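Side-chain contacts in TetR family transcriptional regulator (Rhodococcus erythropolis, PDB 4ZA6), which probably represses transcription as the TetR-family regulator QsdR, which controls the degradation of quorum-sensing signals through qsdA in Rhodococcus erythropolis: residues E49-V54 and I107-M112; S88-T93 and E166-E171. One frame throughout, in Å; residues are numbered along the deposited sequence.

Interaction 1 of 2, residues E49-V54 and I107-M112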
ATOM      1  N   GLU A  49       9.223 -11.051  -4.453  1.00 32.92           N
ATOM      2  CA  GLU A  49       7.897 -11.594  -4.109  1.00 33.17           C
ATOM      3  C   GLU A  49       7.664 -11.484  -2.607  1.00 35.61           C
ATOM      4  O   GLU A  49       6.572 -11.091  -2.185  1.00 34.37           O
ATOM      5  CB  GLU A  49       7.765 -13.066  -4.536  1.00 35.37           C
ATOM      6  CG  GLU A  49       7.714 -13.271  -6.038  1.00 49.67           C
ATOM      7  CD  GLU A  49       7.581 -14.736  -6.408  1.00 82.06           C
ATOM      8  OE1 GLU A  49       8.617 -15.443  -6.427  1.00 70.49           O
ATOM      9  OE2 GLU A  49       6.436 -15.186  -6.642  1.00 83.70           O
ATOM     10  N   LEU A  50       8.704 -11.817  -1.801  1.00 31.58           N
ATOM     11  CA  LEU A  50       8.639 -11.730  -0.343  1.00 29.51           C
ATOM     12  C   LEU A  50       8.553 -10.271   0.124  1.00 31.12           C
ATOM     13  O   LEU A  50       7.751  -9.975   0.992  1.00 29.18           O
ATOM     14  CB  LEU A  50       9.828 -12.455   0.302  1.00 29.35           C
ATOM     15  CG  LEU A  50       9.872 -12.425   1.830  1.00 33.01           C
ATOM     16  CD1 LEU A  50       8.577 -12.982   2.473  1.00 31.47           C
ATOM     17  CD2 LEU A  50      11.068 -13.116   2.325  1.00 35.25           C
ATOM     18  N   LEU A  51       9.341  -9.360  -0.464  1.00 30.44           N
ATOM     19  CA  LEU A  51       9.279  -7.942  -0.080  1.00 29.87           C
ATOM     20  C   LEU A  51       7.902  -7.353  -0.397  1.00 32.91           C
ATOM     21  O   LEU A  51       7.345  -6.639   0.438  1.00 34.41           O
ATOM     22  CB  LEU A  51      10.430  -7.110  -0.694  1.00 30.87           C
ATOM     23  CG  LEU A  51      10.484  -5.619  -0.309  1.00 34.52           C
ATOM     24  CD1 LEU A  51      10.631  -5.423   1.217  1.00 35.20           C
ATOM     25  CD2 LEU A  51      11.570  -4.911  -1.054  1.00 34.44           C
ATOM     26  N   GLY A  52       7.329  -7.733  -1.537  1.00 27.15           N
ATOM     27  CA  GLY A  52       5.982  -7.324  -1.924  1.00 25.38           C
ATOM     28  C   GLY A  52       4.937  -7.756  -0.909  1.00 29.85           C
ATOM     29  O   GLY A  52       4.049  -6.980  -0.574  1.00 28.99           O
ATOM     30  N   THR A  53       5.055  -8.984  -0.380  1.00 29.22           N
ATOM     31  CA  THR A  53       4.131  -9.527   0.639  1.00 27.76           C
ATOM     32  C   THR A  53       4.253  -8.740   1.917  1.00 31.19           C
ATOM     33  O   THR A  53       3.240  -8.408   2.515  1.00 32.71           O
ATOM     34  CB  THR A  53       4.447 -11.012   0.862  1.00 33.83           C
ATOM     35  OG1 THR A  53       4.296 -11.681  -0.387  1.00 34.62           O
ATOM     36  CG2 THR A  53       3.567 -11.657   1.946  1.00 25.53           C
ATOM     37  N   VAL A  54       5.505  -8.455   2.337  1.00 27.50           N
ATOM     38  CA  VAL A  54       5.856  -7.714   3.545  1.00 27.78           C
ATOM     39  C   VAL A  54       5.231  -6.307   3.462  1.00 29.44           C
ATOM     40  O   VAL A  54       4.560  -5.867   4.396  1.00 29.01           O
ATOM     41  CB  VAL A  54       7.412  -7.687   3.701  1.00 32.62           C
ATOM     42  CG1 VAL A  54       7.883  -6.563   4.633  1.00 31.99           C
ATOM     43  CG2 VAL A  54       7.942  -9.044   4.181  1.00 33.05           C
ATOM     44  N   ILE A 107       9.702   0.759  -7.172  1.00 28.70           N
ATOM     45  CA  ILE A 107       8.824   1.275  -8.232  1.00 27.95           C
ATOM     46  C   ILE A 107       7.999   0.117  -8.783  1.00 29.88           C
ATOM     47  O   ILE A 107       6.770   0.234  -8.913  1.00 27.67           O
ATOM     48  CB  ILE A 107       9.583   2.048  -9.354  1.00 31.63           C
ATOM     49  CG1 ILE A 107      10.154   3.397  -8.827  1.00 32.69           C
ATOM     50  CG2 ILE A 107       8.618   2.325 -10.542  1.00 31.67           C
ATOM     51  CD1 ILE A 107      11.263   4.045  -9.730  1.00 36.44           C
ATOM     52  N   LYS A 108       8.681  -1.021  -9.046  1.00 27.69           N
ATOM     53  CA  LYS A 108       8.091  -2.257  -9.559  1.00 27.77           C
ATOM     54  C   LYS A 108       7.052  -2.836  -8.604  1.00 32.10           C
ATOM     55  O   LYS A 108       5.940  -3.139  -9.031  1.00 32.44           O
ATOM     56  CB  LYS A 108       9.195  -3.280  -9.878  1.00 29.01           C
ATOM     57  CG  LYS A 108       8.699  -4.588 -10.457  1.00 44.05           C
ATOM     58  CD  LYS A 108       9.834  -5.394 -11.040  1.00 47.65           C
ATOM     59  CE  LYS A 108       9.305  -6.585 -11.775  1.00 65.44           C
ATOM     60  NZ  LYS A 108       9.075  -7.763 -10.884  1.00 75.17           N
ATOM     61  N   LEU A 109       7.402  -3.005  -7.329  1.00 27.82           N
ATOM     62  CA  LEU A 109       6.469  -3.561  -6.331  1.00 27.40           C
ATOM     63  C   LEU A 109       5.224  -2.690  -6.053  1.00 30.68           C
ATOM     64  O   LEU A 109       4.134  -3.216  -5.822  1.00 29.14           O
ATOM     65  CB  LEU A 109       7.229  -3.826  -5.015  1.00 27.58           C
ATOM     66  CG  LEU A 109       8.349  -4.858  -5.071  1.00 31.19           C
ATOM     67  CD1 LEU A 109       9.012  -4.989  -3.722  1.00 31.99           C
ATOM     68  CD2 LEU A 109       7.839  -6.211  -5.520  1.00 32.03           C
ATOM     69  N   ALA A 110       5.395  -1.363  -6.087  1.00 27.21           N
ATOM     70  CA  ALA A 110       4.336  -0.402  -5.779  1.00 26.82           C
ATOM     71  C   ALA A 110       3.488   0.084  -6.941  1.00 27.46           C
ATOM     72  O   ALA A 110       2.322   0.395  -6.735  1.00 26.32           O
ATOM     73  CB  ALA A 110       4.930   0.800  -5.064  1.00 27.62           C
ATOM     74  N   MET A 111       4.088   0.280  -8.121  1.00 24.88           N
ATOM     75  CA  MET A 111       3.376   0.923  -9.240  1.00 23.66           C
ATOM     76  C   MET A 111       3.092   0.084 -10.461  1.00 28.57           C
ATOM     77  O   MET A 111       2.554   0.577 -11.444  1.00 29.22           O
ATOM     78  CB  MET A 111       4.028   2.260  -9.577  1.00 26.25           C
ATOM     79  CG  MET A 111       3.694   3.313  -8.539  1.00 28.56           C
ATOM     80  SD  MET A 111       4.727   4.750  -8.681  1.00 31.72           S
ATOM     81  CE  MET A 111       6.282   4.162  -7.881  1.00 29.36           C
ATOM     82  N   MET A 112       3.423  -1.189 -10.379  1.00 25.87           N
ATOM     83  CA  MET A 112       3.134  -2.187 -11.383  1.00 25.66           C
ATOM     84  C   MET A 112       2.098  -3.088 -10.714  1.00 30.25           C
ATOM     85  O   MET A 112       2.214  -3.276  -9.491  1.00 30.72           O
ATOM     86  CB  MET A 112       4.404  -3.012 -11.676  1.00 27.75           C
ATOM     87  CG  MET A 112       4.250  -3.974 -12.813  1.00 30.35           C
ATOM     88  SD  MET A 112       5.696  -4.975 -13.110  1.00 33.65           S
ATOM     89  CE  MET A 112       5.511  -6.281 -11.819  1.00 29.67           C
TER

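Interaction 2 of 2, residues S88-T93 and E166-E171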
ATOM      1  N   SER A  88       0.800   8.999   6.029  1.00 27.73           N
ATOM      2  CA  SER A  88       1.453   7.999   6.883  1.00 28.27           C
ATOM      3  C   SER A  88       2.592   7.323   6.105  1.00 32.48           C
ATOM      4  O   SER A  88       3.682   7.134   6.634  1.00 33.30           O
ATOM      5  CB  SER A  88       0.446   6.964   7.373  1.00 30.14           C
ATOM      6  OG  SER A  88       1.105   5.995   8.170  1.00 34.13           O
ATOM      7  N   VAL A  89       2.348   7.014   4.846  1.00 28.11           N
ATOM      8  CA  VAL A  89       3.343   6.418   3.947  1.00 27.92           C
ATOM      9  C   VAL A  89       4.493   7.425   3.706  1.00 33.13           C
ATOM     10  O   VAL A  89       5.655   7.045   3.806  1.00 31.84           O
ATOM     11  CB  VAL A  89       2.704   5.942   2.635  1.00 29.83           C
ATOM     12  CG1 VAL A  89       3.772   5.549   1.599  1.00 29.70           C
ATOM     13  CG2 VAL A  89       1.749   4.784   2.887  1.00 28.58           C
ATOM     14  N   GLU A  90       4.166   8.702   3.442  1.00 30.79           N
ATOM     15  CA  GLU A  90       5.160   9.767   3.234  1.00 32.60           C
ATOM     16  C   GLU A  90       6.108   9.941   4.461  1.00 37.66           C
ATOM     17  O   GLU A  90       7.304  10.169   4.276  1.00 37.97           O
ATOM     18  CB  GLU A  90       4.438  11.088   2.874  1.00 33.97           C
ATOM     19  CG  GLU A  90       5.348  12.262   2.546  1.00 44.00           C
ATOM     20  CD  GLU A  90       4.656  13.616   2.512  1.00 62.07           C
ATOM     21  OE1 GLU A  90       3.742  13.850   3.337  1.00 48.66           O
ATOM     22  OE2 GLU A  90       5.044  14.454   1.667  1.00 53.96           O
ATOM     23  N   SER A  91       5.579   9.800   5.695  1.00 34.71           N
ATOM     24  CA  SER A  91       6.388   9.958   6.912  1.00 35.60           C
ATOM     25  C   SER A  91       7.054   8.660   7.401  1.00 37.08           C
ATOM     26  O   SER A  91       7.642   8.648   8.487  1.00 36.57           O
ATOM     27  CB  SER A  91       5.558  10.612   8.019  1.00 39.90           C
ATOM     28  OG  SER A  91       4.573   9.725   8.529  1.00 48.20           O
ATOM     29  N   SER A  92       6.982   7.569   6.609  1.00 32.37           N
ATOM     30  CA  SER A  92       7.581   6.290   7.019  1.00 31.90           C
ATOM     31  C   SER A  92       9.088   6.288   6.891  1.00 36.32           C
ATOM     32  O   SER A  92       9.592   6.386   5.779  1.00 34.37           O
ATOM     33  CB  SER A  92       7.013   5.144   6.196  1.00 33.59           C
ATOM     34  OG  SER A  92       7.604   3.908   6.561  1.00 34.82           O
ATOM     35  N   THR A  93       9.804   6.120   8.017  1.00 36.05           N
ATOM     36  CA  THR A  93      11.277   6.056   8.038  1.00 37.27           C
ATOM     37  C   THR A  93      11.783   4.737   7.414  1.00 40.09           C
ATOM     38  O   THR A  93      12.744   4.757   6.636  1.00 39.87           O
ATOM     39  CB  THR A  93      11.808   6.300   9.445  1.00 47.20           C
ATOM     40  OG1 THR A  93      10.945   5.641  10.365  1.00 53.10           O
ATOM     41  CG2 THR A  93      11.877   7.762   9.774  1.00 43.74           C
ATOM     42  N   GLU A 166       9.678  16.559  -7.390  1.00 43.94           N
ATOM     43  CA  GLU A 166      10.212  17.161  -6.172  1.00 45.80           C
ATOM     44  C   GLU A 166       9.695  16.572  -4.869  1.00 47.81           C
ATOM     45  O   GLU A 166      10.475  16.419  -3.934  1.00 48.94           O
ATOM     46  CB  GLU A 166      10.031  18.693  -6.203  1.00 48.50           C
ATOM     47  CG  GLU A 166      10.971  19.385  -7.187  1.00 64.51           C
ATOM     48  CD  GLU A 166      10.833  20.892  -7.288  1.00 92.84           C
ATOM     49  OE1 GLU A 166       9.778  21.367  -7.771  1.00 87.82           O
ATOM     50  OE2 GLU A 166      11.803  21.598  -6.927  1.00 89.32           O
ATOM     51  N   LYS A 167       8.391  16.256  -4.797  1.00 41.06           N
ATOM     52  CA  LYS A 167       7.746  15.787  -3.567  1.00 39.10           C
ATOM     53  C   LYS A 167       6.546  14.892  -3.829  1.00 39.36           C
ATOM     54  O   LYS A 167       6.091  14.813  -4.969  1.00 36.91           O
ATOM     55  CB  LYS A 167       7.294  17.000  -2.724  1.00 42.28           C
ATOM     56  CG  LYS A 167       6.237  17.876  -3.398  1.00 49.38           C
ATOM     57  CD  LYS A 167       5.286  18.497  -2.383  1.00 59.26           C
ATOM     58  CE  LYS A 167       4.222  19.359  -3.032  1.00 71.06           C
ATOM     59  NZ  LYS A 167       3.174  18.547  -3.713  1.00 79.77           N
ATOM     60  N   ALA A 168       6.032  14.218  -2.759  1.00 34.47           N
ATOM     61  CA  ALA A 168       4.844  13.374  -2.825  1.00 33.06           C
ATOM     62  C   ALA A 168       3.711  14.331  -3.159  1.00 37.42           C
ATOM     63  O   ALA A 168       3.568  15.352  -2.481  1.00 38.20           O
ATOM     64  CB  ALA A 168       4.587  12.714  -1.475  1.00 33.67           C
ATOM     65  N   GLU A 169       2.969  14.055  -4.238  1.00 30.94           N
ATOM     66  CA  GLU A 169       1.881  14.935  -4.682  1.00 30.18           C
ATOM     67  C   GLU A 169       0.532  14.508  -4.091  1.00 34.39           C
ATOM     68  O   GLU A 169      -0.366  14.069  -4.817  1.00 34.97           O
ATOM     69  CB  GLU A 169       1.848  15.008  -6.210  1.00 30.40           C
ATOM     70  CG  GLU A 169       3.158  15.517  -6.789  1.00 33.11           C
ATOM     71  CD  GLU A 169       3.347  15.302  -8.276  1.00 43.32           C
ATOM     72  OE1 GLU A 169       4.345  15.823  -8.816  1.00 37.82           O
ATOM     73  OE2 GLU A 169       2.580  14.521  -8.881  1.00 29.18           O
ATOM     74  N   ILE A 170       0.402  14.637  -2.762  1.00 29.94           N
ATOM     75  CA  ILE A 170      -0.800  14.214  -2.027  1.00 28.56           C
ATOM     76  C   ILE A 170      -2.079  14.953  -2.424  1.00 30.04           C
ATOM     77  O   ILE A 170      -3.089  14.301  -2.689  1.00 27.66           O
ATOM     78  CB  ILE A 170      -0.550  14.086  -0.492  1.00 31.13           C
ATOM     79  CG1 ILE A 170       0.611  13.091  -0.227  1.00 30.69           C
ATOM     80  CG2 ILE A 170      -1.839  13.668   0.278  1.00 30.05           C
ATOM     81  CD1 ILE A 170       1.177  13.081   1.169  1.00 38.72           C
ATOM     82  N   GLU A 171      -2.025  16.300  -2.511  1.00 28.20           N
ATOM     83  CA  GLU A 171      -3.185  17.108  -2.894  1.00 27.47           C
ATOM     84  C   GLU A 171      -3.688  16.806  -4.273  1.00 29.47           C
ATOM     85  O   GLU A 171      -4.892  16.772  -4.478  1.00 27.08           O
ATOM     86  CB  GLU A 171      -2.944  18.618  -2.702  1.00 29.60           C
ATOM     87  CG  GLU A 171      -2.894  19.013  -1.232  1.00 34.33           C
ATOM     88  CD  GLU A 171      -4.100  18.688  -0.360  1.00 36.51           C
ATOM     89  OE1 GLU A 171      -3.890  18.455   0.849  1.00 32.37           O
ATOM     90  OE2 GLU A 171      -5.245  18.661  -0.864  1.00 29.15           O
TER

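Interaction 1 of 2, residues E49-V54 and I107-M112
Leu109 reaches across to Leu51 and Gly52. The contact joins the two parts of the TetR fold. Helix 47-69 leads from the helix-turn-helix region into the C-terminal regulatory domain, and helix 103-111 belongs to that domain. The backbones come close here, with Gly52 CA and Leu109 CA 5.8 Å apart. Followed outward, Leu109 starts with CB directed at helix 47-69, but CB and CG are spacers that carry the methyls forward. The first torsion sets CG anti to the carbonyl carbon (chi1 -63°), and the branch then divides. CD1 does most of the touching. Leu109 CD1 lies 3.7 Å from Leu51 CD2 and 3.8 Å from Leu51 CG. Leu51 CB is slightly farther from the same methyl. The two leucine side chains cross at about a right angle, so Leu109 meets Leu51 through one methyl rather than along its length. Leu109 CD1 also rests near the backbone, 3.9 Å from Gly52 N. The leucine pair is apolar and the contact is largely buried. Other faces of helix 47-69 hold the DNA-binding part: Leu50 packs on Leu29 of helix 26-33, and Val54 on Ala14 of helix 4-19. Within helix 47-69, Thr53 OG1 donates to Glu49 O at 3.0 Å. Thr53 N binds the same oxygen from the opposite face of its carbonyl plane, so two bonds grip it. Back at the interface, the second methyl of Leu109, CD2, stops 4.2 Å from Gly52 CA.

Interaction 2 of 2, residues S88-T93 and E166-E171
The last turn of helix 74-90 faces the loop that enters helix 170-181, with Glu90 CA and Ala168 CA 7.1 Å apart. Glu90 carries the contact from its side and meets Ala168 and Ile170. Its CG stands anti to the backbone N (chi1 -176°) and the chain beyond is extended, which brings the carboxylate across to two methyl groups. Glu90 OE1 lies 3.4 Å from Ile170 CD1, and Glu90 OE2 lies 3.6 Å from Ala168 CB. The stem takes part as well: Glu90 CG is 4.1 Å from Ala168 CB. Each oxygen therefore has a carbon as its nearest neighbour across the contact, and the pairing is van der Waals in nature. A bound methylpentanediol, probably from the crystallisation liquor, sits about 4 Å from the Glu90 side chain. Ile170 is buried and also packs on Met86 and Arg87 of helix 74-90. Glu169, just before it, takes the N-cap position of helix 170-181, and its OE2 is hydrogen-bonded to His157 ND1. The C-terminal end of one helix thus meets the N-terminal start of another, within the all-helical C-terminal domain of a TetR-family regulator.

Overall arrangement
Interaction 1 is buried, with its centre about 9 Å from the centre of the chain; interaction 2 is partly buried and lies farther out, at about 13 Å. Their centres are about 18 Å apart, and their nearest atoms, about 8 Å apart, do not touch. They hold different elements. Residues 49-54 and 107-112 join helix 47-69 to helix 103-111, bridging the DNA-binding and regulatory parts. Residues 88-93 and 166-171 both belong to the regulatory domain. Helices 47-69 and 74-90 are consecutive, and the two contacts interleave along the chain. The chemistry follows the place: leucine methyls and a glycine meet in interaction 1, while a carboxylate lies against methyls in interaction 2.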